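Local coordinates for protein PES4 (Saccharomyces cerevisiae, PDB 6EXX) that probably binds RNA, including poly(A), poly(U) and mRNA 3'-untranslated regions, the present chain being its fourth RNA recognition motif, at residues L22-I33 and I49-I60. Residues are numbered along the deposited sequence; the frame is centred on the assembly and turned at random.
Sequences LCHQENIRPFKI and IKFRNFEDATRI
Lys32 pairs antiparallel with Lys50, Lys50 N giving its hydrogen to Lys32 O at 2.9 Å, while Phe31 (weakly) and Lys32 both donate to Lys50 O, a classic beta bulge. Beside it, the flat ring of Phe31 suits a partner with a long aliphatic stem: Arg52 CG sits over its centre, 3.7 Å from the centroid, in a CH-pi contact. Extended from CG to NE, Arg52 carries NE to Arg29 O (2.8 Å), and the two guanidinium groups overlap with planes 34° apart; their like charges would be expected to oppose this closeness. Deeper in, the branched Ile28 fills several directions at once. Its chi1 (-71°) sets CG1 beside the backbone N and the extended chi2 (168°) carries the chain on, so that Ile28 CD1 lies 3.9 Å from Ile60 CG1, whereas CG2 meets the edge of the Phe51 ring, and small Cys23 fits against both Phe51 and Ile60. Arg59, long enough to reach the Schellman-capped end of helix 16-25, grips Glu26 side-on: NE forms a salt bridge to OE1 (2.8 Å) and NH2 bonds to the backbone O (2.9 Å). Three waters link the Asp56 carboxylate to the backbone of Asn27 and Arg29. Helix 16-25 and helix 54-64 pack together on the sheet face carrying Ile33 and Ile49, as in the beta-alpha-beta-beta-alpha-beta fold of the RNA recognition motif.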
ATOM      1  N   LEU A  22       0.132   6.526  -6.914  1.00  8.46           N
ATOM      2  CA  LEU A  22       0.778   5.372  -7.534  1.00  8.86           C
ATOM      3  C   LEU A  22      -0.204   4.601  -8.403  1.00  8.48           C
ATOM      4  O   LEU A  22       0.122   4.190  -9.515  1.00  9.53           O
ATOM      5  CB  LEU A  22       1.358   4.443  -6.478  1.00  9.56           C
ATOM      6  CG  LEU A  22       2.512   4.990  -5.641  1.00 10.68           C
ATOM      7  CD1 LEU A  22       2.967   3.959  -4.623  1.00 11.61           C
ATOM      8  CD2 LEU A  22       3.684   5.457  -6.499  1.00 12.33           C
ATOM      9  N   CYS A  23      -1.418   4.409  -7.897  1.00  8.49           N
ATOM     10  CA  CYS A  23      -2.427   3.703  -8.667  1.00  9.13           C
ATOM     11  C   CYS A  23      -2.786   4.494  -9.931  1.00  9.07           C
ATOM     12  O   CYS A  23      -2.856   3.925 -11.019  1.00 10.23           O
ATOM     13  CB  CYS A  23      -3.665   3.442  -7.807  1.00  9.65           C
ATOM     14  SG  CYS A  23      -3.409   2.208  -6.513  1.00 10.32           S
ATOM     15  N   HIS A  24      -2.989   5.801  -9.796  1.00  9.75           N
ATOM     16  CA  HIS A  24      -3.284   6.641 -10.954  1.00 10.63           C
ATOM     17  C   HIS A  24      -2.171   6.557 -11.997  1.00 10.28           C
ATOM     18  O   HIS A  24      -2.433   6.501 -13.197  1.00 10.71           O
ATOM     19  CB  HIS A  24      -3.475   8.103 -10.532  1.00 14.36           C
ATOM     20  CG  HIS A  24      -4.816   8.406  -9.945  1.00 21.32           C
ATOM     21  ND1 HIS A  24      -5.021   9.451  -9.067  1.00 24.46           N
ATOM     22  CD2 HIS A  24      -6.024   7.822 -10.120  1.00 25.02           C
ATOM     23  CE1 HIS A  24      -6.294   9.486  -8.717  1.00 26.04           C
ATOM     24  NE2 HIS A  24      -6.924   8.506  -9.339  1.00 25.96           N
ATOM     25  N   GLN A  25      -0.923   6.551 -11.542  1.00 10.05           N
ATOM     26  CA  GLN A  25       0.209   6.527 -12.465  1.00 10.81           C
ATOM     27  C   GLN A  25       0.257   5.232 -13.274  1.00 10.33           C
ATOM     28  O   GLN A  25       0.808   5.206 -14.371  1.00 11.36           O
ATOM     29  CB  GLN A  25       1.522   6.757 -11.714  1.00 12.76           C
ATOM     30  CG  GLN A  25       1.697   8.190 -11.218  1.00 14.16           C
ATOM     31  CD  GLN A  25       1.733   9.180 -12.352  1.00 18.52           C
ATOM     32  OE1 GLN A  25       0.871  10.055 -12.470  1.00 21.08           O
ATOM     33  NE2 GLN A  25       2.726   9.037 -13.210  1.00 20.85           N
ATOM     34  N   GLU A  26      -0.334   4.169 -12.730  1.00 10.14           N
ATOM     35  CA  GLU A  26      -0.398   2.863 -13.381  1.00 10.67           C
ATOM     36  C   GLU A  26      -1.735   2.613 -14.083  1.00 10.94           C
ATOM     37  O   GLU A  26      -1.968   1.520 -14.589  1.00 11.74           O
ATOM     38  CB  GLU A  26      -0.147   1.764 -12.350  1.00 11.25           C
ATOM     39  CG  GLU A  26       1.305   1.584 -11.984  1.00 14.04           C
ATOM     40  CD  GLU A  26       2.127   0.962 -13.112  1.00 16.60           C
ATOM     41  OE1 GLU A  26       1.537   0.353 -14.036  1.00 17.86           O
ATOM     42  OE2 GLU A  26       3.372   1.093 -13.091  1.00 19.47           O
ATOM     43  N   ASN A  27      -2.612   3.616 -14.113  1.00 10.46           N
ATOM     44  CA  ASN A  27      -3.946   3.458 -14.683  1.00 11.06           C
ATOM     45  C   ASN A  27      -4.708   2.320 -14.005  1.00 11.05           C
ATOM     46  O   ASN A  27      -5.417   1.557 -14.656  1.00 12.43           O
ATOM     47  CB  ASN A  27      -3.876   3.219 -16.195  1.00 12.67           C
ATOM     48  CG  ASN A  27      -5.228   3.319 -16.863  1.00 15.21           C
ATOM     49  OD1 ASN A  27      -6.045   4.171 -16.520  1.00 17.46           O
ATOM     50  ND2 ASN A  27      -5.486   2.423 -17.801  1.00 15.58           N
ATOM     51  N   ILE A  28      -4.551   2.227 -12.689  1.00 10.78           N
ATOM     52  CA  ILE A  28      -5.218   1.215 -11.877  1.00 11.58           C
ATOM     53  C   ILE A  28      -6.284   1.864 -11.017  1.00 13.18           C
ATOM     54  O   ILE A  28      -6.028   2.884 -10.374  1.00 13.92           O
ATOM     55  CB  ILE A  28      -4.207   0.486 -10.972  1.00 11.76           C
ATOM     56  CG1 ILE A  28      -3.311  -0.406 -11.829  1.00 12.76           C
ATOM     57  CG2 ILE A  28      -4.916  -0.327  -9.879  1.00 13.12           C
ATOM     58  CD1 ILE A  28      -2.120  -0.948 -11.115  1.00 13.50           C
ATOM     59  N   ARG A  29      -7.473   1.263 -11.009  1.00 13.04           N
ATOM     60  CA  ARG A  29      -8.575   1.701 -10.167  1.00 14.12           C
ATOM     61  C   ARG A  29      -8.808   0.657  -9.082  1.00 13.31           C
ATOM     62  O   ARG A  29      -9.466  -0.352  -9.320  1.00 13.72           O
ATOM     63  CB  ARG A  29      -9.842   1.872 -11.006  1.00 18.03           C
ATOM     64  CG  ARG A  29      -9.698   2.888 -12.128  1.00 22.86           C
ATOM     65  CD  ARG A  29     -10.999   3.082 -12.892  1.00 28.31           C
ATOM     66  NE  ARG A  29     -11.454   1.850 -13.530  1.00 33.31           N
ATOM     67  CZ  ARG A  29     -12.615   1.256 -13.276  1.00 37.09           C
ATOM     68  NH1 ARG A  29     -13.454   1.780 -12.390  1.00 38.61           N
ATOM     69  NH2 ARG A  29     -12.941   0.137 -13.907  1.00 38.09           N
ATOM     70  N   PRO A  30      -8.248   0.884  -7.886  1.00 13.38           N
ATOM     71  CA  PRO A  30      -8.492  -0.060  -6.798  1.00 12.42           C
ATOM     72  C   PRO A  30      -9.937   0.034  -6.341  1.00 12.12           C
ATOM     73  O   PRO A  30     -10.587   1.059  -6.545  1.00 14.40           O
ATOM     74  CB  PRO A  30      -7.549   0.426  -5.697  1.00 13.71           C
ATOM     75  CG  PRO A  30      -7.419   1.889  -5.949  1.00 15.34           C
ATOM     76  CD  PRO A  30      -7.476   2.054  -7.438  1.00 14.41           C
ATOM     77  N   PHE A  31     -10.439  -1.032  -5.737  1.00 11.69           N
ATOM     78  CA  PHE A  31     -11.726  -0.970  -5.067  1.00 12.41           C
ATOM     79  C   PHE A  31     -11.634  -0.065  -3.839  1.00 12.52           C
ATOM     80  O   PHE A  31     -12.573   0.675  -3.546  1.00 15.18           O
ATOM     81  CB  PHE A  31     -12.195  -2.362  -4.638  1.00 13.26           C
ATOM     82  CG  PHE A  31     -12.822  -3.182  -5.734  1.00 14.74           C
ATOM     83  CD1 PHE A  31     -13.695  -2.620  -6.648  1.00 16.06           C
ATOM     84  CD2 PHE A  31     -12.577  -4.545  -5.813  1.00 15.26           C
ATOM     85  CE1 PHE A  31     -14.285  -3.394  -7.631  1.00 17.03           C
ATOM     86  CE2 PHE A  31     -13.168  -5.318  -6.794  1.00 15.59           C
ATOM     87  CZ  PHE A  31     -14.012  -4.741  -7.703  1.00 16.01           C
ATOM     88  N   LYS A  32     -10.518  -0.128  -3.112  1.00 11.75           N
ATOM     89  CA  LYS A  32     -10.388   0.635  -1.875  1.00 12.45           C
ATOM     90  C   LYS A  32      -8.925   0.813  -1.502  1.00 11.00           C
ATOM     91  O   LYS A  32      -8.163  -0.136  -1.559  1.00 11.46           O
ATOM     92  CB  LYS A  32     -11.107  -0.096  -0.732  1.00 15.80           C
ATOM     93  CG  LYS A  32     -11.169   0.685   0.579  1.00 20.06           C
ATOM     94  CD  LYS A  32     -12.262   1.744   0.538  1.00 24.54           C
ATOM     95  CE  LYS A  32     -12.435   2.432   1.884  1.00 27.88           C
ATOM     96  NZ  LYS A  32     -11.318   3.369   2.180  1.00 29.81           N
ATOM     97  N   ILE A  33      -8.560   2.026  -1.099  1.00 11.27           N
ATOM     98  CA  ILE A  33      -7.299   2.280  -0.412  1.00 10.69           C
ATOM     99  C   ILE A  33      -7.676   2.670   0.999  1.00 11.25           C
ATOM    100  O   ILE A  33      -8.451   3.601   1.185  1.00 12.98           O
ATOM    101  CB  ILE A  33      -6.500   3.422  -1.053  1.00 12.35           C
ATOM    102  CG1 ILE A  33      -6.144   3.051  -2.487  1.00 13.38           C
ATOM    103  CG2 ILE A  33      -5.244   3.722  -0.232  1.00 12.93           C
ATOM    104  CD1 ILE A  33      -5.466   4.166  -3.273  1.00 14.34           C
ATOM    105  N   ILE A  49      -4.684  -2.136   0.288  1.00  8.85           N
ATOM    106  CA  ILE A  49      -5.298  -1.737  -0.961  1.00  8.52           C
ATOM    107  C   ILE A  49      -5.981  -2.972  -1.524  1.00  8.88           C
ATOM    108  O   ILE A  49      -5.348  -4.022  -1.700  1.00  9.45           O
ATOM    109  CB  ILE A  49      -4.292  -1.186  -1.993  1.00  8.88           C
ATOM    110  CG1 ILE A  49      -3.453  -0.050  -1.388  1.00  9.94           C
ATOM    111  CG2 ILE A  49      -5.053  -0.732  -3.229  1.00  9.70           C
ATOM    112  CD1 ILE A  49      -2.296   0.381  -2.282  1.00 11.35           C
ATOM    113  N   LYS A  50      -7.274  -2.843  -1.804  1.00  8.64           N
ATOM    114  CA  LYS A  50      -8.058  -3.929  -2.372  1.00  9.54           C
ATOM    115  C   LYS A  50      -8.181  -3.670  -3.859  1.00  9.42           C
ATOM    116  O   LYS A  50      -8.749  -2.659  -4.266  1.00 10.94           O
ATOM    117  CB  LYS A  50      -9.448  -4.003  -1.748  1.00 10.73           C
ATOM    118  CG  LYS A  50     -10.245  -5.215  -2.220  1.00 12.90           C
ATOM    119  CD  LYS A  50     -11.734  -5.134  -1.913  1.00 17.48           C
ATOM    120  CE  LYS A  50     -12.032  -4.934  -0.455  1.00 20.47           C
ATOM    121  NZ  LYS A  50     -13.505  -4.898  -0.255  1.00 21.02           N
ATOM    122  N   PHE A  51      -7.634  -4.585  -4.651  1.00  9.66           N
ATOM    123  CA  PHE A  51      -7.625  -4.473  -6.104  1.00 10.01           C
ATOM    124  C   PHE A  51      -8.675  -5.371  -6.750  1.00 10.68           C
ATOM    125  O   PHE A  51      -9.109  -6.371  -6.175  1.00 11.25           O
ATOM    126  CB  PHE A  51      -6.252  -4.854  -6.655  1.00  9.54           C
ATOM    127  CG  PHE A  51      -5.145  -3.949  -6.204  1.00  8.89           C
ATOM    128  CD1 PHE A  51      -4.884  -2.768  -6.883  1.00  9.93           C
ATOM    129  CD2 PHE A  51      -4.356  -4.281  -5.118  1.00  8.63           C
ATOM    130  CE1 PHE A  51      -3.856  -1.948  -6.488  1.00  9.95           C
ATOM    131  CE2 PHE A  51      -3.332  -3.453  -4.723  1.00  9.23           C
ATOM    132  CZ  PHE A  51      -3.088  -2.287  -5.403  1.00  9.08           C
ATOM    133  N   ARG A  52      -9.064  -5.009  -7.967  1.00 11.70           N
ATOM    134  CA  ARG A  52     -10.040  -5.771  -8.726  1.00 12.41           C
ATOM    135  C   ARG A  52      -9.522  -7.126  -9.187  1.00 13.43           C
ATOM    136  O   ARG A  52     -10.313  -8.037  -9.415  1.00 15.03           O
ATOM    137  CB  ARG A  52     -10.485  -4.962  -9.939  1.00 13.57           C
ATOM    138  CG  ARG A  52     -11.125  -3.648  -9.588  1.00 16.31           C
ATOM    139  CD  ARG A  52     -11.188  -2.718 -10.790  1.00 19.10           C
ATOM    140  NE  ARG A  52     -11.773  -1.429 -10.434  1.00 22.49           N
ATOM    141  CZ  ARG A  52     -13.074  -1.168 -10.426  1.00 25.77           C
ATOM    142  NH1 ARG A  52     -13.954  -2.104 -10.759  1.00 26.98           N
ATOM    143  NH2 ARG A  52     -13.499   0.037 -10.084  1.00 27.39           N
ATOM    144  N   ASN A  53      -8.210  -7.250  -9.343  1.00 13.64           N
ATOM    145  CA  ASN A  53      -7.622  -8.485  -9.830  1.00 14.09           C
ATOM    146  C   ASN A  53      -6.145  -8.531  -9.466  1.00 13.54           C
ATOM    147  O   ASN A  53      -5.567  -7.543  -8.993  1.00 12.55           O
ATOM    148  CB  ASN A  53      -7.827  -8.637 -11.342  1.00 15.32           C
ATOM    149  CG  ASN A  53      -7.381  -7.421 -12.113  1.00 16.99           C
ATOM    150  OD1 ASN A  53      -6.226  -7.006 -12.024  1.00 17.33           O
ATOM    151  ND2 ASN A  53      -8.300  -6.835 -12.874  1.00 20.14           N
ATOM    152  N   PHE A  54      -5.535  -9.686  -9.685  1.00 13.96           N
ATOM    153  CA  PHE A  54      -4.154  -9.905  -9.294  1.00 13.59           C
ATOM    154  C   PHE A  54      -3.202  -9.126 -10.192  1.00 11.70           C
ATOM    155  O   PHE A  54      -2.128  -8.739  -9.762  1.00 10.91           O
ATOM    156  CB  PHE A  54      -3.835 -11.399  -9.337  1.00 15.89           C
ATOM    157  CG  PHE A  54      -2.530 -11.753  -8.698  1.00 16.63           C
ATOM    158  CD1 PHE A  54      -2.321 -11.537  -7.341  1.00 19.57           C
ATOM    159  CD2 PHE A  54      -1.503 -12.295  -9.449  1.00 15.27           C
ATOM    160  CE1 PHE A  54      -1.116 -11.862  -6.749  1.00 20.82           C
ATOM    161  CE2 PHE A  54      -0.296 -12.634  -8.860  1.00 16.82           C
ATOM    162  CZ  PHE A  54      -0.100 -12.413  -7.510  1.00 19.45           C
ATOM    163  N   GLU A  55      -3.595  -8.912 -11.442  1.00 13.32           N
ATOM    164  CA  GLU A  55      -2.785  -8.154 -12.386  1.00 14.55           C
ATOM    165  C   GLU A  55      -2.544  -6.730 -11.884  1.00 12.99           C
ATOM    166  O   GLU A  55      -1.414  -6.246 -11.878  1.00 13.30           O
ATOM    167  CB  GLU A  55      -3.468  -8.129 -13.756  1.00 18.65           C
ATOM    168  CG  GLU A  55      -3.415  -9.453 -14.515  1.00 21.94           C
ATOM    169  CD  GLU A  55      -4.407 -10.495 -14.024  1.00 24.69           C
ATOM    170  OE1 GLU A  55      -5.413 -10.136 -13.378  1.00 25.70           O
ATOM    171  OE2 GLU A  55      -4.186 -11.694 -14.316  1.00 27.59           O
ATOM    172  N   ASP A  56      -3.607  -6.055 -11.464  1.00 12.48           N
ATOM    173  CA  ASP A  56      -3.466  -4.717 -10.897  1.00 11.94           C
ATOM    174  C   ASP A  56      -2.612  -4.748  -9.635  1.00 10.13           C
ATOM    175  O   ASP A  56      -1.706  -3.923  -9.448  1.00 10.93           O
ATOM    176  CB  ASP A  56      -4.828  -4.128 -10.534  1.00 12.37           C
ATOM    177  CG  ASP A  56      -5.640  -3.689 -11.745  1.00 13.91           C
ATOM    178  OD1 ASP A  56      -5.115  -3.716 -12.886  1.00 15.73           O
ATOM    179  OD2 ASP A  56      -6.813  -3.300 -11.541  1.00 14.85           O
ATOM    180  N   ALA A  57      -2.919  -5.676  -8.740  1.00  9.11           N
ATOM    181  CA  ALA A  57      -2.194  -5.752  -7.483  1.00  8.49           C
ATOM    182  C   ALA A  57      -0.696  -5.953  -7.700  1.00  8.58           C
ATOM    183  O   ALA A  57       0.125  -5.382  -6.985  1.00  9.22           O
ATOM    184  CB  ALA A  57      -2.758  -6.862  -6.618  1.00  9.74           C
ATOM    185  N   THR A  58      -0.348  -6.774  -8.677  1.00  8.57           N
ATOM    186  CA  THR A  58       1.040  -7.087  -8.990  1.00  8.70           C
ATOM    187  C   THR A  58       1.867  -5.827  -9.213  1.00  7.56           C
ATOM    188  O   THR A  58       2.981  -5.711  -8.705  1.00  8.22           O
ATOM    189  CB  THR A  58       1.082  -7.969 -10.259  1.00  9.75           C
ATOM    190  OG1 THR A  58       0.581  -9.270  -9.949  1.00 10.90           O
ATOM    191  CG2 THR A  58       2.485  -8.104 -10.818  1.00 10.28           C
ATOM    192  N   ARG A  59       1.344  -4.905 -10.014  1.00  8.23           N
ATOM    193  CA  ARG A  59       2.136  -3.744 -10.371  1.00  9.18           C
ATOM    194  C   ARG A  59       2.435  -2.866  -9.158  1.00  9.49           C
ATOM    195  O   ARG A  59       3.551  -2.355  -9.003  1.00  9.94           O
ATOM    196  CB  ARG A  59       1.454  -2.947 -11.484  1.00 11.95           C
ATOM    197  CG  ARG A  59       1.146  -3.797 -12.713  1.00 14.83           C
ATOM    198  CD  ARG A  59       1.250  -3.045 -14.033  1.00 17.43           C
ATOM    199  NE  ARG A  59       0.189  -2.057 -14.214  1.00 19.74           N
ATOM    200  CZ  ARG A  59      -1.063  -2.340 -14.569  1.00 22.01           C
ATOM    201  NH1 ARG A  59      -1.455  -3.593 -14.765  1.00 23.05           N
ATOM    202  NH2 ARG A  59      -1.933  -1.351 -14.723  1.00 21.51           N
ATOM    203  N   ILE A  60       1.454  -2.702  -8.280  1.00  8.28           N
ATOM    204  CA  ILE A  60       1.649  -1.890  -7.088  1.00  8.28           C
ATOM    205  C   ILE A  60       2.500  -2.630  -6.042  1.00  7.86           C
ATOM    206  O   ILE A  60       3.369  -2.030  -5.406  1.00  8.99           O
ATOM    207  CB  ILE A  60       0.289  -1.426  -6.520  1.00  8.84           C
ATOM    208  CG1 ILE A  60      -0.483  -0.608  -7.568  1.00 10.74           C
ATOM    209  CG2 ILE A  60       0.480  -0.642  -5.240  1.00  9.96           C
ATOM    210  CD1 ILE A  60       0.258   0.601  -8.090  1.00 13.50           C
TER
HETATM  211  O   HOH W   1      -5.659  -1.233 -14.983  1.00 28.60           O
HETATM  212  O   HOH W   2      -7.836  -2.700  -9.102  1.00 13.24           O
HETATM  213  O   HOH W   3      -7.786  -1.085 -12.666  1.00 18.09           O